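Long-range contact in putative thiol-disulfide oxidoreductase (Bacteroides vulgatus, PDB 4GRF), which probably acts as a thiol-disulfide oxidoreductase through its thioredoxin-like domain, the part of the longer protein described here: residues 34-39 with 66-71. Residues are numbered along the deposited sequence; the frame is centred on the assembly and turned at random.
Sequences VDFWFA and YGVSTD
Asp71 OD2 is gripped by two donors: the backbone N of Ala39 lies 2.9 Å from it on the syn side of the carboxylate, and Ser69 OG hydrogen-bonds to the same oxygen at 2.7 Å on the anti side. Ser69 OG in turn accepts from Asp71 N (2.9 Å), closing an ST turn, and so links the main chain of Asp71 to its side chain; with OG anti to the Ser69 backbone N (chi1 174°), the hydroxyl is carried forward along the chain to reach both groups. An alanine in place of Asp71 removes the carboxylate and would probably leave the Ala39 N-H and the Ser69 hydroxyl without their shared acceptor. Behind this junction, strands 31-37 and 63-69 run parallel as neighbours in the central sheet of the thioredoxin fold; the first leads into the Cys41–Cys44 disulfide of the CxxC motif, and the chain returns through helical segments to the second. Their backbone ladder includes Val68 N to Asp35 O at 2.8 Å, a nearly straight bond (173°), and ends with Thr70 N donating to Trp37 O. On one face of the sheet Val68 splits its methyls, CG1 lying 4.0 Å from Phe36 CD2 while CG2 meets Val34 CG1. Across the sheet, Ser69 CB sits over the five-membered ring of Trp37 in a CH-pi contact, and the indole continues onto Ala80 of helix 74-84.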
ATOM      1  N   VAL A  34       3.309  -0.913   0.865  1.00 14.88           N
ATOM      2  CA  VAL A  34       2.057  -1.384   0.305  1.00 12.96           C
ATOM      3  C   VAL A  34       0.987  -1.327   1.407  1.00 13.54           C
ATOM      4  O   VAL A  34       1.157  -1.918   2.485  1.00 16.85           O
ATOM      5  CB  VAL A  34       2.207  -2.798  -0.251  1.00 17.07           C
ATOM      6  CG1 VAL A  34       0.915  -3.249  -0.912  1.00 17.49           C
ATOM      7  CG2 VAL A  34       3.347  -2.841  -1.251  1.00 16.42           C
ATOM      8  N   ASP A  35      -0.049  -0.545   1.142  1.00 15.02           N
ATOM      9  CA  ASP A  35      -1.133  -0.297   2.084  1.00 13.95           C
ATOM     10  C   ASP A  35      -2.413  -0.916   1.560  1.00 15.72           C
ATOM     11  O   ASP A  35      -3.005  -0.390   0.620  1.00 16.19           O
ATOM     12  CB  ASP A  35      -1.305   1.213   2.213  1.00 15.94           C
ATOM     13  CG  ASP A  35      -2.434   1.601   3.105  1.00 26.15           C
ATOM     14  OD1 ASP A  35      -2.843   0.758   3.923  1.00 21.61           O
ATOM     15  OD2 ASP A  35      -2.915   2.757   2.964  1.00 20.75           O
ATOM     16  N   PHE A  36      -2.803  -2.054   2.125  1.00 18.90           N
ATOM     17  CA  PHE A  36      -4.069  -2.689   1.799  1.00 16.84           C
ATOM     18  C   PHE A  36      -5.166  -2.113   2.701  1.00 16.79           C
ATOM     19  O   PHE A  36      -5.057  -2.114   3.933  1.00 18.19           O
ATOM     20  CB  PHE A  36      -4.017  -4.199   2.021  1.00 15.18           C
ATOM     21  CG  PHE A  36      -3.002  -4.945   1.175  1.00 15.77           C
ATOM     22  CD1 PHE A  36      -1.695  -5.077   1.596  1.00 16.51           C
ATOM     23  CD2 PHE A  36      -3.376  -5.560  -0.006  1.00 20.92           C
ATOM     24  CE1 PHE A  36      -0.771  -5.794   0.831  1.00 17.71           C
ATOM     25  CE2 PHE A  36      -2.464  -6.278  -0.759  1.00 22.26           C
ATOM     26  CZ  PHE A  36      -1.166  -6.376  -0.345  1.00 20.90           C
ATOM     27  N   TRP A  37      -6.233  -1.639   2.075  1.00 17.17           N
ATOM     28  CA  TRP A  37      -7.251  -0.868   2.789  1.00 16.97           C
ATOM     29  C   TRP A  37      -8.582  -0.870   2.052  1.00 17.29           C
ATOM     30  O   TRP A  37      -8.713  -1.410   0.960  1.00 18.36           O
ATOM     31  CB  TRP A  37      -6.766   0.574   2.987  1.00 20.00           C
ATOM     32  CG  TRP A  37      -6.767   1.374   1.720  1.00 17.43           C
ATOM     33  CD1 TRP A  37      -5.934   1.216   0.649  1.00 15.79           C
ATOM     34  CD2 TRP A  37      -7.638   2.448   1.386  1.00 16.51           C
ATOM     35  NE1 TRP A  37      -6.229   2.116  -0.324  1.00 21.62           N
ATOM     36  CE2 TRP A  37      -7.291   2.877   0.091  1.00 17.77           C
ATOM     37  CE3 TRP A  37      -8.706   3.066   2.037  1.00 21.96           C
ATOM     38  CZ2 TRP A  37      -7.945   3.909  -0.553  1.00 19.51           C
ATOM     39  CZ3 TRP A  37      -9.358   4.086   1.392  1.00 20.72           C
ATOM     40  CH2 TRP A  37      -8.973   4.504   0.106  1.00 21.68           C
ATOM     41  N   PHE A  38      -9.589  -0.260   2.674  1.00 17.37           N
ATOM     42  CA  PHE A  38     -10.814   0.053   1.973  1.00 17.96           C
ATOM     43  C   PHE A  38     -11.453   1.194   2.752  1.00 16.04           C
ATOM     44  O   PHE A  38     -11.088   1.452   3.888  1.00 16.56           O
ATOM     45  CB  PHE A  38     -11.769  -1.155   1.889  1.00 19.00           C
ATOM     46  CG  PHE A  38     -11.964  -1.855   3.192  1.00 19.94           C
ATOM     47  CD1 PHE A  38     -11.067  -2.837   3.602  1.00 26.63           C
ATOM     48  CD2 PHE A  38     -13.025  -1.540   4.023  1.00 24.96           C
ATOM     49  CE1 PHE A  38     -11.233  -3.486   4.816  1.00 26.98           C
ATOM     50  CE2 PHE A  38     -13.200  -2.197   5.236  1.00 27.95           C
ATOM     51  CZ  PHE A  38     -12.297  -3.168   5.631  1.00 23.40           C
ATOM     52  N   ALA A  39     -12.382   1.889   2.113  1.00 18.68           N
ATOM     53  CA  ALA A  39     -12.956   3.110   2.658  1.00 19.11           C
ATOM     54  C   ALA A  39     -13.581   2.925   4.047  1.00 16.96           C
ATOM     55  O   ALA A  39     -13.499   3.835   4.887  1.00 21.05           O
ATOM     56  CB  ALA A  39     -13.990   3.656   1.678  1.00 20.28           C
ATOM     57  N   TYR A  66       2.178   2.435  -2.464  1.00 14.98           N
ATOM     58  CA  TYR A  66       1.251   1.774  -3.366  1.00 15.22           C
ATOM     59  C   TYR A  66       0.031   1.352  -2.542  1.00 16.07           C
ATOM     60  O   TYR A  66       0.082   0.427  -1.716  1.00 16.47           O
ATOM     61  CB  TYR A  66       1.945   0.569  -4.000  1.00 16.15           C
ATOM     62  CG  TYR A  66       1.163  -0.252  -5.025  1.00 15.96           C
ATOM     63  CD1 TYR A  66       0.679   0.309  -6.197  1.00 15.35           C
ATOM     64  CD2 TYR A  66       1.008  -1.619  -4.850  1.00 15.36           C
ATOM     65  CE1 TYR A  66       0.018  -0.460  -7.141  1.00 15.72           C
ATOM     66  CE2 TYR A  66       0.346  -2.394  -5.775  1.00 17.04           C
ATOM     67  CZ  TYR A  66      -0.140  -1.821  -6.925  1.00 17.85           C
ATOM     68  OH  TYR A  66      -0.793  -2.608  -7.844  1.00 17.04           O
ATOM     69  N   GLY A  67      -1.066   2.086  -2.713  1.00 15.67           N
ATOM     70  CA  GLY A  67      -2.283   1.772  -1.985  1.00 18.35           C
ATOM     71  C   GLY A  67      -3.165   0.839  -2.787  1.00 15.32           C
ATOM     72  O   GLY A  67      -3.377   1.044  -3.997  1.00 16.83           O
ATOM     73  N   VAL A  68      -3.659  -0.199  -2.108  1.00 17.47           N
ATOM     74  CA  VAL A  68      -4.419  -1.268  -2.729  1.00 14.15           C
ATOM     75  C   VAL A  68      -5.743  -1.425  -2.027  1.00 16.22           C
ATOM     76  O   VAL A  68      -5.786  -1.867  -0.881  1.00 16.98           O
ATOM     77  CB  VAL A  68      -3.640  -2.595  -2.680  1.00 18.75           C
ATOM     78  CG1 VAL A  68      -4.420  -3.700  -3.375  1.00 20.93           C
ATOM     79  CG2 VAL A  68      -2.265  -2.421  -3.291  1.00 16.71           C
ATOM     80  N   SER A  69      -6.830  -1.011  -2.693  1.00 15.78           N
ATOM     81  CA  SER A  69      -8.162  -1.094  -2.083  1.00 15.37           C
ATOM     82  C   SER A  69      -8.963  -2.279  -2.555  1.00 19.88           C
ATOM     83  O   SER A  69      -8.915  -2.661  -3.729  1.00 19.06           O
ATOM     84  CB  SER A  69      -8.975   0.178  -2.339  1.00 18.51           C
ATOM     85  OG  SER A  69     -10.311   0.043  -1.870  1.00 19.30           O
ATOM     86  N   THR A  70      -9.712  -2.831  -1.609  1.00 17.78           N
ATOM     87  CA  THR A  70     -10.650  -3.903  -1.850  1.00 19.86           C
ATOM     88  C   THR A  70     -12.099  -3.394  -1.896  1.00 22.98           C
ATOM     89  O   THR A  70     -13.036  -4.172  -1.848  1.00 21.80           O
ATOM     90  CB  THR A  70     -10.558  -4.961  -0.741  1.00 20.71           C
ATOM     91  OG1 THR A  70     -10.892  -4.377   0.516  1.00 21.90           O
ATOM     92  CG2 THR A  70      -9.168  -5.562  -0.662  1.00 21.02           C
ATOM     93  N   ASP A  71     -12.282  -2.098  -2.015  1.00 21.55           N
ATOM     94  CA  ASP A  71     -13.629  -1.523  -2.033  1.00 21.91           C
ATOM     95  C   ASP A  71     -14.525  -2.156  -3.105  1.00 21.55           C
ATOM     96  O   ASP A  71     -14.130  -2.283  -4.266  1.00 23.39           O
ATOM     97  CB  ASP A  71     -13.546  -0.018  -2.281  1.00 20.83           C
ATOM     98  CG  ASP A  71     -13.425   0.767  -0.997  1.00 25.24           C
ATOM     99  OD1 ASP A  71     -14.400   0.760  -0.226  1.00 26.09           O
ATOM    100  OD2 ASP A  71     -12.372   1.390  -0.786  1.00 21.45           O
TER